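Uncharacterized protein VP1736 (Vibrio parahaemolyticus, PDB 3LXQ) is of unknown function but carries a domain of the sulfatase family, within the alkaline phosphatase clan of alpha/beta proteins built round a central sheet. Local coordinates at residues N87-L92 with D296-I301; I301-H306 with I323-I328; G143-P148 with A432-K437; N342-P347 with R377-Y382; L107-N112 with T270-V275. One frame throughout, in Å; residues are numbered along the deposited sequence.

Contact 1. Residues N87-L92 with D296-I301; sequences NLVILL and DDTIFI
Strand 87-92 and strand 298-301 run parallel as neighbours, with N87 beside T298, L88 beside I299, V89 beside F300 and I90 beside I301. Five backbone hydrogen bonds hold the pair. N87 N gives to D297 O at 2.8 Å, and N87 O takes I299 N. V89 N then gives to I299 O, V89 O takes I301 N, and L91 N gives to I301 O at 2.9 Å. V89 O also meets F300 CA at 3.3 Å, a CA-H...O contact.

One side-chain bond is added at the start of the strands. N87 ND2 gives to T298 OG1 at 3.2 Å, and the oxygen lies in the amide plane. Both groups have a second partner: N87 OD1 takes F241 N, and the same T298 OG1 also bonds to Y294 O. The amide is therefore gripped from two strands.

Apolar contacts differ on the two faces. On the face of V89 and F300, V89 CG1 stands 3.6 Å from F300 CD2, and T298 CG2 lies over one face of the ring near its rim. On the other face, I90 CG1 meets I301 CG2 at 3.6 Å, the two side chains lying side by side.

This is a parallel strand pair in the central mixed sheet of the sulfatase-family alpha/beta fold. Strand 241-246 flanks strand 87-93 on its other edge. Helix 346-353 packs on L88, I299 and I301, while helix 271-289 covers L91 and F300 on the opposite face.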
# COMPACT_ATOMS: atom_id res chain seq x y z
N ASN A 87 18.46 -1.01 1.91
CA ASN A 87 17.48 -0.69 2.94
C ASN A 87 16.14 -0.39 2.28
O ASN A 87 16.08 0.03 1.12
CB ASN A 87 17.93 0.54 3.75
CG ASN A 87 19.30 0.37 4.39
OD1 ASN A 87 19.60 -0.64 5.03
ND2 ASN A 87 20.13 1.39 4.24
N LEU A 88 15.05 -0.60 3.01
CA LEU A 88 13.72 -0.30 2.49
C LEU A 88 12.87 0.57 3.42
O LEU A 88 12.55 0.18 4.54
CB LEU A 88 12.97 -1.60 2.15
CG LEU A 88 11.51 -1.46 1.72
CD1 LEU A 88 11.36 -0.71 0.40
CD2 LEU A 88 10.89 -2.84 1.63
N VAL A 89 12.51 1.75 2.92
CA VAL A 89 11.74 2.72 3.70
C VAL A 89 10.40 2.92 3.00
O VAL A 89 10.34 3.34 1.84
CB VAL A 89 12.51 4.06 3.88
CG1 VAL A 89 11.61 5.15 4.39
CG2 VAL A 89 13.70 3.87 4.82
N ILE A 90 9.33 2.57 3.71
CA ILE A 90 7.97 2.81 3.24
C ILE A 90 7.37 4.02 3.99
O ILE A 90 7.24 4.00 5.20
CB ILE A 90 7.07 1.56 3.45
CG1 ILE A 90 7.58 0.38 2.61
CG2 ILE A 90 5.60 1.88 3.10
CD1 ILE A 90 6.88 -0.97 2.91
N LEU A 91 7.01 5.06 3.24
CA LEU A 91 6.48 6.28 3.83
C LEU A 91 5.00 6.30 3.49
O LEU A 91 4.61 6.85 2.46
CB LEU A 91 7.19 7.52 3.29
CG LEU A 91 8.72 7.55 3.41
CD1 LEU A 91 9.33 8.74 2.65
CD2 LEU A 91 9.15 7.56 4.87
N LEU A 92 4.21 5.68 4.36
CA LEU A 92 2.77 5.51 4.14
C LEU A 92 2.01 6.80 4.46
O LEU A 92 2.17 7.39 5.54
CB LEU A 92 2.24 4.30 4.92
CG LEU A 92 0.77 3.85 4.71
CD1 LEU A 92 0.49 3.44 3.30
CD2 LEU A 92 0.39 2.71 5.66
N ASP A 296 22.48 6.58 -0.37
CA ASP A 296 23.09 5.66 -1.34
C ASP A 296 22.48 4.27 -1.28
O ASP A 296 22.35 3.59 -2.30
CB ASP A 296 24.60 5.54 -1.08
CG ASP A 296 25.40 6.68 -1.67
OD1 ASP A 296 24.80 7.62 -2.25
OD2 ASP A 296 26.65 6.64 -1.56
N ASP A 297 22.09 3.87 -0.08
CA ASP A 297 21.85 2.47 0.23
C ASP A 297 20.37 2.11 0.38
O ASP A 297 20.04 1.01 0.85
CB ASP A 297 22.63 2.14 1.51
CG ASP A 297 22.85 0.64 1.70
OD1 ASP A 297 23.34 0.28 2.80
OD2 ASP A 297 22.56 -0.16 0.79
N THR A 298 19.47 3.01 -0.03
CA THR A 298 18.05 2.87 0.33
C THR A 298 17.06 3.13 -0.79
O THR A 298 17.26 4.02 -1.63
CB THR A 298 17.70 3.81 1.51
OG1 THR A 298 18.66 3.63 2.56
CG2 THR A 298 16.29 3.52 2.05
N ILE A 299 15.98 2.33 -0.79
CA ILE A 299 14.82 2.54 -1.64
C ILE A 299 13.68 3.09 -0.79
O ILE A 299 13.37 2.54 0.28
CB ILE A 299 14.36 1.22 -2.34
CG1 ILE A 299 15.44 0.67 -3.27
CG2 ILE A 299 13.01 1.42 -3.07
CD1 ILE A 299 15.78 1.53 -4.48
N PHE A 300 13.06 4.16 -1.27
CA PHE A 300 11.95 4.82 -0.60
C PHE A 300 10.70 4.67 -1.45
O PHE A 300 10.77 4.73 -2.68
CB PHE A 300 12.25 6.31 -0.39
CG PHE A 300 13.49 6.58 0.43
CD1 PHE A 300 14.75 6.61 -0.17
CD2 PHE A 300 13.39 6.82 1.79
CE1 PHE A 300 15.89 6.87 0.59
CE2 PHE A 300 14.54 7.08 2.57
CZ PHE A 300 15.79 7.10 1.96
N ILE A 301 9.56 4.46 -0.79
CA ILE A 301 8.29 4.51 -1.48
C ILE A 301 7.35 5.50 -0.79
O ILE A 301 7.18 5.45 0.40
CB ILE A 301 7.66 3.07 -1.74
CG1 ILE A 301 6.39 3.17 -2.57
CG2 ILE A 301 7.40 2.30 -0.43
CD1 ILE A 301 5.91 1.82 -3.07

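Contact 2. Residues I301-H306 with I323-I328; sequences IVIADH and IPALII
V302 N gives a hydrogen bond of 2.8 Å to L326 O, within that carbonyl's plane. The return bond, from L326 N to V302 O, makes V302 and L326 a hydrogen-bonded antiparallel pair. Each oxygen also receives a CA-H...O contact: L326 O from I301 CA at 3.1 Å, and V302 O from A325 CA.

The flanking pairs, I301 with I327 and I303 with A325, are non-hydrogen-bonded. Their side chains share one face. I301 runs CG1 away from the backbone N (chi1 -175°), which carries its CD1 to 3.8 Å from I327 CG1. I303 CD1 rests against A325 CB at 3.9 Å. On the other face V302 CG2 and L326 CD1 meet more loosely, at 4.1 Å.

The pairing lapses at P324. A304 N and P324 O are 3.7 Å apart, and both are buried with no partner in the model. I323 fills this end with its side chain, I323 CG2 against A304 CB at 3.9 Å.

D305 and H306 follow directly on strand 298-304, and both bond to S133 OG. A parallel strand that gains an antiparallel neighbour here gives the mixed sheet of this sulfatase-family alpha/beta fold.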
# COMPACT_ATOMS: atom_id res chain seq x y z
N ILE A 301 9.56 4.46 -0.79
CA ILE A 301 8.29 4.51 -1.48
C ILE A 301 7.35 5.50 -0.79
O ILE A 301 7.18 5.45 0.40
CB ILE A 301 7.66 3.07 -1.74
CG1 ILE A 301 6.39 3.17 -2.57
CG2 ILE A 301 7.40 2.30 -0.43
CD1 ILE A 301 5.91 1.82 -3.07
N VAL A 302 6.80 6.44 -1.55
CA VAL A 302 5.77 7.33 -1.03
C VAL A 302 4.46 6.77 -1.58
O VAL A 302 4.25 6.78 -2.78
CB VAL A 302 5.91 8.78 -1.52
CG1 VAL A 302 4.77 9.65 -0.96
CG2 VAL A 302 7.28 9.37 -1.15
N ILE A 303 3.60 6.29 -0.69
CA ILE A 303 2.33 5.70 -1.11
C ILE A 303 1.25 5.95 -0.05
O ILE A 303 1.52 5.91 1.15
CB ILE A 303 2.49 4.18 -1.46
CG1 ILE A 303 1.28 3.67 -2.27
CG2 ILE A 303 2.79 3.34 -0.22
CD1 ILE A 303 1.45 2.29 -2.86
N ALA A 304 0.02 6.23 -0.50
CA ALA A 304 -1.09 6.39 0.44
C ALA A 304 -1.59 5.04 0.95
O ALA A 304 -1.29 3.97 0.37
CB ALA A 304 -2.24 7.18 -0.21
N ASP A 305 -2.31 5.08 2.07
CA ASP A 305 -2.99 3.88 2.57
C ASP A 305 -4.37 3.73 1.93
O ASP A 305 -4.90 2.62 1.85
CB ASP A 305 -3.07 3.89 4.11
CG ASP A 305 -3.79 5.11 4.67
OD1 ASP A 305 -4.07 6.08 3.93
OD2 ASP A 305 -4.10 5.08 5.88
N HIS A 306 -4.93 4.86 1.47
CA HIS A 306 -6.24 4.94 0.80
C HIS A 306 -6.54 6.41 0.49
O HIS A 306 -5.85 7.30 0.97
CB HIS A 306 -7.36 4.37 1.67
CG HIS A 306 -7.38 4.94 3.06
ND1 HIS A 306 -8.06 6.10 3.38
CD2 HIS A 306 -6.79 4.52 4.20
CE1 HIS A 306 -7.89 6.36 4.66
NE2 HIS A 306 -7.13 5.42 5.19
N ILE A 323 -4.60 6.54 -6.01
CA ILE A 323 -3.64 7.01 -5.02
C ILE A 323 -2.31 7.26 -5.70
O ILE A 323 -2.01 6.67 -6.74
CB ILE A 323 -3.47 6.00 -3.84
CG1 ILE A 323 -3.20 4.57 -4.33
CG2 ILE A 323 -4.72 5.97 -2.97
CD1 ILE A 323 -2.54 3.66 -3.28
N PRO A 324 -1.50 8.17 -5.13
CA PRO A 324 -0.13 8.33 -5.61
C PRO A 324 0.75 7.18 -5.15
O PRO A 324 0.48 6.56 -4.13
CB PRO A 324 0.32 9.62 -4.94
CG PRO A 324 -0.47 9.67 -3.66
CD PRO A 324 -1.80 9.09 -4.02
N ALA A 325 1.78 6.88 -5.93
CA ALA A 325 2.81 5.95 -5.50
C ALA A 325 4.07 6.39 -6.19
O ALA A 325 4.06 6.67 -7.39
CB ALA A 325 2.46 4.52 -5.88
N LEU A 326 5.15 6.47 -5.43
CA LEU A 326 6.44 6.92 -5.94
C LEU A 326 7.53 6.06 -5.36
O LEU A 326 7.63 5.91 -4.15
CB LEU A 326 6.66 8.39 -5.55
CG LEU A 326 7.82 9.28 -6.04
CD1 LEU A 326 8.78 9.57 -4.91
CD2 LEU A 326 8.57 8.77 -7.27
N ILE A 327 8.36 5.49 -6.22
CA ILE A 327 9.54 4.81 -5.75
C ILE A 327 10.73 5.68 -6.15
O ILE A 327 10.87 6.07 -7.30
CB ILE A 327 9.67 3.37 -6.30
CG1 ILE A 327 8.48 2.51 -5.83
CG2 ILE A 327 11.00 2.75 -5.88
CD1 ILE A 327 8.46 1.10 -6.43
N ILE A 328 11.55 6.00 -5.16
CA ILE A 328 12.63 6.94 -5.35
C ILE A 328 13.85 6.45 -4.58
O ILE A 328 13.74 5.77 -3.55
CB ILE A 328 12.19 8.38 -4.92
CG1 ILE A 328 13.25 9.42 -5.30
CG2 ILE A 328 11.80 8.43 -3.44
CD1 ILE A 328 12.73 10.87 -5.29

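Contact 3. Residues G143-P148 with A432-K437; sequences GFPPSP and ALFASK
F144 and A435 meet ring face to methyl. A435 CB lies over one face of the F144 ring, 3.6 Å from CZ. The end of the ring also comes close to the helix backbone, with F144 CZ 3.2 Å from A435 O. With CG opposite the backbone N (chi1 -165°), F144 swings its ring to A435, although its CB does not point there.

P145 and F434 are turned differently. P145 CG comes to the edge of the F434 ring, in its plane, at 3.8 Å from CD2. One ring is thus touched on its face and the other on its rim. A435 CB also has two carbonyl oxygens close by: P145 O at 3.2 Å and P146 O at 3.4 Å. Further along, S147 CB is 4.3 Å from S436 CB.

The polar link is made by two waters. Water 1 takes A435 N at 2.7 Å and is close enough to give to P146 O. Water 2 takes S436 N at 2.9 Å and has P146 O and A432 O as acceptors in reach. P146 O is therefore joined to the helix through solvent.

The loop after helix 133-141 is laid against helix 422-441 here. Helix 50-61 packs on F434, and helix 41-45 on P148 and A432. F386 of strand 385-390 touches P146 and A432.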
# COMPACT_ATOMS: atom_id res chain seq x y z
N GLY A 143 0.78 -7.80 1.31
CA GLY A 143 0.43 -8.01 -0.10
C GLY A 143 -0.86 -8.78 -0.26
O GLY A 143 -1.24 -9.14 -1.37
N PHE A 144 -1.56 -8.99 0.87
CA PHE A 144 -2.75 -9.81 0.93
C PHE A 144 -3.88 -9.02 0.32
O PHE A 144 -4.04 -7.84 0.64
CB PHE A 144 -3.07 -10.15 2.39
CG PHE A 144 -4.08 -11.27 2.59
CD1 PHE A 144 -3.86 -12.54 2.05
CD2 PHE A 144 -5.20 -11.07 3.38
CE1 PHE A 144 -4.78 -13.57 2.25
CE2 PHE A 144 -6.12 -12.10 3.60
CZ PHE A 144 -5.91 -13.35 3.04
N PRO A 145 -4.66 -9.65 -0.57
CA PRO A 145 -5.79 -8.98 -1.21
C PRO A 145 -6.94 -8.78 -0.22
O PRO A 145 -6.86 -9.25 0.91
CB PRO A 145 -6.21 -9.96 -2.33
CG PRO A 145 -5.15 -10.98 -2.41
CD PRO A 145 -4.49 -11.02 -1.08
N PRO A 146 -7.98 -8.06 -0.64
CA PRO A 146 -9.07 -7.64 0.23
C PRO A 146 -10.20 -8.67 0.36
O PRO A 146 -10.32 -9.59 -0.45
CB PRO A 146 -9.59 -6.36 -0.44
CG PRO A 146 -9.28 -6.56 -1.91
CD PRO A 146 -8.06 -7.46 -1.98
N SER A 147 -11.02 -8.51 1.40
CA SER A 147 -12.23 -9.31 1.58
C SER A 147 -13.32 -8.36 2.02
O SER A 147 -13.04 -7.17 2.23
CB SER A 147 -12.00 -10.44 2.62
OG SER A 147 -11.91 -9.94 3.95
N PRO A 148 -14.57 -8.85 2.14
CA PRO A 148 -15.65 -8.05 2.75
C PRO A 148 -15.45 -7.88 4.24
O PRO A 148 -16.17 -7.11 4.87
CB PRO A 148 -16.90 -8.91 2.51
CG PRO A 148 -16.54 -9.80 1.41
CD PRO A 148 -15.09 -10.09 1.55
N ALA A 432 -12.08 -11.97 -5.93
CA ALA A 432 -12.95 -11.51 -4.84
C ALA A 432 -12.98 -12.48 -3.66
O ALA A 432 -13.09 -12.07 -2.51
CB ALA A 432 -14.38 -11.29 -5.35
N LEU A 433 -12.90 -13.78 -3.96
CA LEU A 433 -13.04 -14.83 -2.96
C LEU A 433 -11.75 -15.22 -2.27
O LEU A 433 -11.78 -15.85 -1.20
CB LEU A 433 -13.61 -16.09 -3.62
CG LEU A 433 -15.03 -16.04 -4.15
CD1 LEU A 433 -15.32 -17.30 -4.96
CD2 LEU A 433 -16.03 -15.89 -3.01
N PHE A 434 -10.61 -14.90 -2.88
CA PHE A 434 -9.35 -15.51 -2.47
C PHE A 434 -8.96 -15.23 -1.02
O PHE A 434 -8.73 -16.16 -0.25
CB PHE A 434 -8.20 -15.16 -3.44
CG PHE A 434 -6.85 -15.62 -2.95
CD1 PHE A 434 -6.54 -16.97 -2.91
CD2 PHE A 434 -5.91 -14.70 -2.50
CE1 PHE A 434 -5.31 -17.40 -2.45
CE2 PHE A 434 -4.68 -15.13 -2.03
CZ PHE A 434 -4.37 -16.49 -2.01
N ALA A 435 -8.89 -13.95 -0.65
CA ALA A 435 -8.46 -13.56 0.69
C ALA A 435 -9.34 -14.18 1.76
O ALA A 435 -8.83 -14.69 2.77
CB ALA A 435 -8.42 -12.06 0.83
N SER A 436 -10.65 -14.16 1.54
CA SER A 436 -11.62 -14.76 2.45
C SER A 436 -11.35 -16.26 2.66
O SER A 436 -11.37 -16.75 3.78
CB SER A 436 -13.03 -14.51 1.93
OG SER A 436 -14.00 -15.09 2.78
N LYS A 437 -11.05 -16.98 1.58
CA LYS A 437 -10.75 -18.40 1.68
C LYS A 437 -9.34 -18.67 2.23
O LYS A 437 -9.14 -19.63 2.99
CB LYS A 437 -10.96 -19.10 0.33
CG LYS A 437 -12.42 -19.40 0.00
CD LYS A 437 -12.78 -20.82 0.46
CE LYS A 437 -14.24 -21.15 0.22
NZ LYS A 437 -15.13 -20.73 1.35
O HOH W 1 -9.37 -11.73 -2.18
O HOH W 2 -11.78 -12.16 -0.18

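Contact 4. Residues N342-P347 with R377-Y382; sequences NNIDMP and RAMMQY
D345 and R377 form the tight part of this contact, a salt bridge with two parallel bonds. R377 NH2 gives to D345 OD1 at 2.9 Å, and R377 NH1 gives to D345 OD2 at 3.0 Å. Both bonds are nearly straight, at 170°. Each oxygen uses its syn lone pair, and the carboxylate and guanidinium planes are only 2° apart. The R377 chain bends at chi2 (89°), which brings its guanidinium to D345. D345 OD2 is gripped a second time by N342 N, from above the carboxylate plane, and D345 OD1 also takes R365 N. The carboxylate is thus held by four donors, which probably steadies its negative charge in a buried place.

N342 is the second firm point. Its amide acts like a piece of strand beside M379. N342 OD1 accepts M379 N on a lone pair in the carbonyl plane, at a short 2.6 Å. N342 ND2 gives to M379 O at 3.0 Å, less straight and tilted out of plane. N342 ND2 also bonds to Y127 O. N342 OD1 lies over one face of the R377 guanidinium.

The looser part is apolar and also buried. I344 CD1 is 4.1 Å from M379 CE, the selenomethionine methyl, and as far from R377 NH2. These side chains cross at about right angles.

An asparagine side chain pairing with the edge strand 377-382, beside an end-on arginine-aspartate bridge, joins the five-stranded antiparallel sheet to the 3-10 segment 343-345 that leads into helix 346-353, which packs on the central sheet of the sulfatase-type fold.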
# COMPACT_ATOMS: atom_id res chain seq x y z
N ASN A 342 -2.06 -2.30 -8.05
CA ASN A 342 -2.58 -2.18 -6.69
C ASN A 342 -1.42 -1.95 -5.76
O ASN A 342 -0.29 -2.31 -6.08
CB ASN A 342 -3.27 -3.47 -6.26
CG ASN A 342 -4.76 -3.48 -6.51
OD1 ASN A 342 -5.30 -4.50 -6.94
ND2 ASN A 342 -5.45 -2.38 -6.20
N ASN A 343 -1.69 -1.40 -4.59
CA ASN A 343 -0.67 -1.34 -3.54
C ASN A 343 -0.15 -2.71 -3.07
O ASN A 343 0.97 -2.80 -2.58
CB ASN A 343 -1.11 -0.45 -2.36
CG ASN A 343 -2.49 -0.79 -1.82
OD1 ASN A 343 -3.19 -1.69 -2.31
ND2 ASN A 343 -2.89 -0.05 -0.78
N ILE A 344 -0.94 -3.77 -3.23
CA ILE A 344 -0.44 -5.14 -2.98
C ILE A 344 0.65 -5.60 -3.97
O ILE A 344 1.33 -6.61 -3.72
CB ILE A 344 -1.58 -6.20 -2.91
CG1 ILE A 344 -2.28 -6.33 -4.26
CG2 ILE A 344 -2.58 -5.89 -1.80
CD1 ILE A 344 -3.02 -7.62 -4.43
N ASP A 345 0.84 -4.87 -5.07
CA ASP A 345 1.95 -5.13 -6.00
C ASP A 345 3.25 -4.49 -5.51
O ASP A 345 4.34 -4.79 -6.00
CB ASP A 345 1.65 -4.62 -7.42
CG ASP A 345 0.36 -5.22 -7.99
OD1 ASP A 345 0.09 -6.40 -7.74
OD2 ASP A 345 -0.38 -4.50 -8.70
N MSE A 346 3.13 -3.60 -4.53
CA MSE A 346 4.30 -2.89 -4.07
C MSE A 346 5.28 -3.79 -3.30
O MSE A 346 6.47 -3.76 -3.60
CB MSE A 346 3.93 -1.62 -3.32
CG MSE A 346 3.26 -0.58 -4.21
SE MSE A 346 4.45 0.12 -5.62
CE MSE A 346 4.02 -1.13 -7.09
N PRO A 347 4.79 -4.64 -2.37
CA PRO A 347 5.82 -5.43 -1.68
C PRO A 347 6.65 -6.34 -2.58
O PRO A 347 7.85 -6.36 -2.40
CB PRO A 347 5.05 -6.24 -0.63
CG PRO A 347 3.67 -5.71 -0.62
CD PRO A 347 3.47 -4.71 -1.71
N ARG A 377 -4.26 -4.56 -13.93
CA ARG A 377 -5.49 -4.71 -13.13
C ARG A 377 -5.39 -4.04 -11.77
O ARG A 377 -4.28 -3.81 -11.24
CB ARG A 377 -5.88 -6.19 -12.95
CG ARG A 377 -4.92 -7.03 -12.06
CD ARG A 377 -5.31 -6.98 -10.56
NE ARG A 377 -4.30 -7.64 -9.73
CZ ARG A 377 -3.20 -7.06 -9.25
NH1 ARG A 377 -2.95 -5.77 -9.48
NH2 ARG A 377 -2.34 -7.78 -8.51
N ALA A 378 -6.56 -3.74 -11.21
CA ALA A 378 -6.69 -3.26 -9.84
C ALA A 378 -7.90 -3.90 -9.20
O ALA A 378 -9.04 -3.86 -9.75
CB ALA A 378 -6.82 -1.72 -9.81
N MSE A 379 -7.67 -4.50 -8.04
CA MSE A 379 -8.77 -4.97 -7.19
C MSE A 379 -9.09 -3.88 -6.19
O MSE A 379 -8.20 -3.31 -5.58
CB MSE A 379 -8.36 -6.23 -6.43
CG MSE A 379 -7.65 -7.26 -7.27
SE MSE A 379 -7.47 -8.84 -6.13
CE MSE A 379 -5.75 -9.53 -6.85
N MSE A 380 -10.37 -3.61 -6.00
CA MSE A 380 -10.75 -2.68 -4.94
C MSE A 380 -12.04 -3.05 -4.21
O MSE A 380 -13.03 -3.50 -4.81
CB MSE A 380 -10.68 -1.21 -5.40
CG MSE A 380 -11.46 -0.86 -6.61
SE MSE A 380 -10.59 0.44 -7.80
CE MSE A 380 -10.84 -0.66 -9.39
N GLN A 381 -11.98 -2.93 -2.88
CA GLN A 381 -13.08 -3.29 -2.00
C GLN A 381 -13.64 -2.04 -1.38
O GLN A 381 -12.93 -1.34 -0.65
CB GLN A 381 -12.60 -4.23 -0.90
CG GLN A 381 -13.72 -4.85 -0.08
CD GLN A 381 -14.26 -6.13 -0.70
OE1 GLN A 381 -13.50 -6.96 -1.19
NE2 GLN A 381 -15.59 -6.30 -0.66
N TYR A 382 -14.91 -1.77 -1.67
CA TYR A 382 -15.63 -0.67 -1.06
C TYR A 382 -16.71 -1.27 -0.14
O TYR A 382 -17.81 -1.60 -0.60
CB TYR A 382 -16.25 0.25 -2.13
CG TYR A 382 -17.00 1.43 -1.55
CD1 TYR A 382 -16.30 2.50 -0.97
CD2 TYR A 382 -18.40 1.48 -1.57
CE1 TYR A 382 -16.97 3.58 -0.43
CE2 TYR A 382 -19.08 2.56 -1.02
CZ TYR A 382 -18.35 3.61 -0.46
OH TYR A 382 -18.98 4.69 0.08

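Contact 5. Residues L107-N112 with T270-V275; sequences LPLTPN and TRNNAV
L109 turns its side chain onto N272 through an unusual first torsion, chi1 -110°, away from the staggered values. This brings L109 CG to 3.4 Å from N272 O and L109 CD2 to 3.6 Å from N272 ND2. The side chain of N272 crosses that of L109 at about a right angle. The leucine therefore lies against both the backbone carbonyl and the amide end of N272.

V275 stands about one turn further on and meets L109 at CB. With V275 CG1 opposite the backbone N (chi1 168°), that methyl reaches L109 CB at 4.0 Å. The same V275 CG1 is 4.2 Å from T110 CG2. L107 adds a lighter touch, its CD1 4.2 Å from N272 ND2. The contact is by van der Waals packing, with L109 at its middle.

Each segment leads into a helix. T270 is the N-cap of helix 271-289: its OG1 takes N273 N at 3.1 Å, a straight capping bond. This fixes the first turn, which carries N272. In the other segment P108 centres an inverse gamma turn, which leads the chain into L109. T110 OG1 bonds to D114 OD1 and G102 N.

The loop leading into helix 111-118 thus packs on the first turn of helix 271-289. D279, further along helix 271-289, takes N112 N and touches T110 and P111. Y264, in a loop, touches L107.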
# COMPACT_ATOMS: atom_id res chain seq x y z
N LEU A 107 -6.16 18.73 -6.83
CA LEU A 107 -5.96 20.07 -6.26
C LEU A 107 -4.47 20.35 -6.02
O LEU A 107 -3.72 19.43 -5.67
CB LEU A 107 -6.77 20.22 -4.97
CG LEU A 107 -8.28 20.10 -5.20
CD1 LEU A 107 -9.04 19.79 -3.91
CD2 LEU A 107 -8.85 21.34 -5.88
N PRO A 108 -4.03 21.62 -6.22
CA PRO A 108 -2.60 21.93 -6.09
C PRO A 108 -2.15 21.89 -4.63
O PRO A 108 -1.82 22.92 -4.04
CB PRO A 108 -2.47 23.33 -6.69
CG PRO A 108 -3.83 23.94 -6.54
CD PRO A 108 -4.83 22.81 -6.57
N LEU A 109 -2.13 20.69 -4.06
CA LEU A 109 -1.90 20.50 -2.63
C LEU A 109 -0.57 19.84 -2.29
O LEU A 109 -0.21 19.75 -1.12
CB LEU A 109 -3.04 19.68 -2.03
CG LEU A 109 -4.08 20.29 -1.08
CD1 LEU A 109 -4.46 21.75 -1.39
CD2 LEU A 109 -5.32 19.39 -1.05
N THR A 110 0.14 19.36 -3.31
CA THR A 110 1.36 18.58 -3.07
C THR A 110 2.59 19.02 -3.88
O THR A 110 3.20 18.19 -4.54
CB THR A 110 1.13 17.07 -3.36
OG1 THR A 110 0.58 16.92 -4.68
CG2 THR A 110 0.20 16.42 -2.32
N PRO A 111 2.98 20.32 -3.79
CA PRO A 111 4.11 20.77 -4.61
C PRO A 111 5.45 20.06 -4.35
O PRO A 111 6.21 19.85 -5.29
CB PRO A 111 4.21 22.27 -4.31
CG PRO A 111 3.52 22.46 -3.02
CD PRO A 111 2.44 21.41 -2.96
N ASN A 112 5.75 19.72 -3.10
CA ASN A 112 6.96 18.95 -2.80
C ASN A 112 6.93 17.57 -3.42
O ASN A 112 7.91 17.15 -4.03
CB ASN A 112 7.21 18.83 -1.29
CG ASN A 112 7.61 20.16 -0.65
OD1 ASN A 112 8.57 20.81 -1.08
ND2 ASN A 112 6.87 20.56 0.37
N THR A 270 -8.27 22.47 8.11
CA THR A 270 -9.04 21.77 7.08
C THR A 270 -8.26 20.56 6.57
O THR A 270 -7.05 20.44 6.82
CB THR A 270 -9.36 22.64 5.84
OG1 THR A 270 -8.16 22.82 5.07
CG2 THR A 270 -9.95 24.01 6.24
N ARG A 271 -8.95 19.68 5.84
CA ARG A 271 -8.31 18.54 5.21
C ARG A 271 -7.29 18.99 4.18
O ARG A 271 -6.13 18.55 4.21
CB ARG A 271 -9.33 17.57 4.60
CG ARG A 271 -8.66 16.29 4.09
CD ARG A 271 -9.65 15.19 3.77
NE ARG A 271 -10.11 14.42 4.93
CZ ARG A 271 -9.40 13.49 5.57
NH1 ARG A 271 -8.15 13.22 5.22
NH2 ARG A 271 -9.93 12.84 6.59
N ASN A 272 -7.70 19.87 3.27
CA ASN A 272 -6.80 20.36 2.22
C ASN A 272 -5.49 20.86 2.80
O ASN A 272 -4.41 20.47 2.34
CB ASN A 272 -7.46 21.46 1.37
CG ASN A 272 -8.63 20.95 0.54
OD1 ASN A 272 -9.50 21.73 0.14
ND2 ASN A 272 -8.67 19.65 0.27
N ASN A 273 -5.58 21.71 3.82
CA ASN A 273 -4.41 22.30 4.46
C ASN A 273 -3.54 21.28 5.18
O ASN A 273 -2.31 21.35 5.12
CB ASN A 273 -4.81 23.43 5.41
CG ASN A 273 -5.36 24.65 4.69
OD1 ASN A 273 -4.94 24.97 3.58
ND2 ASN A 273 -6.28 25.36 5.33
N ALA A 274 -4.18 20.33 5.87
CA ALA A 274 -3.46 19.22 6.51
C ALA A 274 -2.67 18.38 5.50
O ALA A 274 -1.52 17.99 5.77
CB ALA A 274 -4.40 18.36 7.31
N VAL A 275 -3.28 18.12 4.34
CA VAL A 275 -2.57 17.47 3.23
C VAL A 275 -1.37 18.34 2.81
O VAL A 275 -0.24 17.85 2.73
CB VAL A 275 -3.50 17.17 2.02
CG1 VAL A 275 -2.69 16.78 0.77
CG2 VAL A 275 -4.52 16.08 2.37

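Overall arrangement
Contacts 1 and 2 belong to one mixed sheet and share I301, with strand 298-304 paired in parallel on one edge and antiparallel on the other. Their centres are 11 Å apart. Contact 4 touches both through M346 of helix 346-353, which packs on I301. It also touches contact 3, 11 Å away between centres, where I344 and Q381 meet the 143-148 loop. Contact 5 stands apart, about 32 Å from contact 3 between centres and across the chain's centre from it. Along the chain, contact 5 is nested inside contact 1; contacts 2 and 4 follow, both nested inside contact 3. Contact 3 thus ties the C-terminal helix back to the sulfatase-family region.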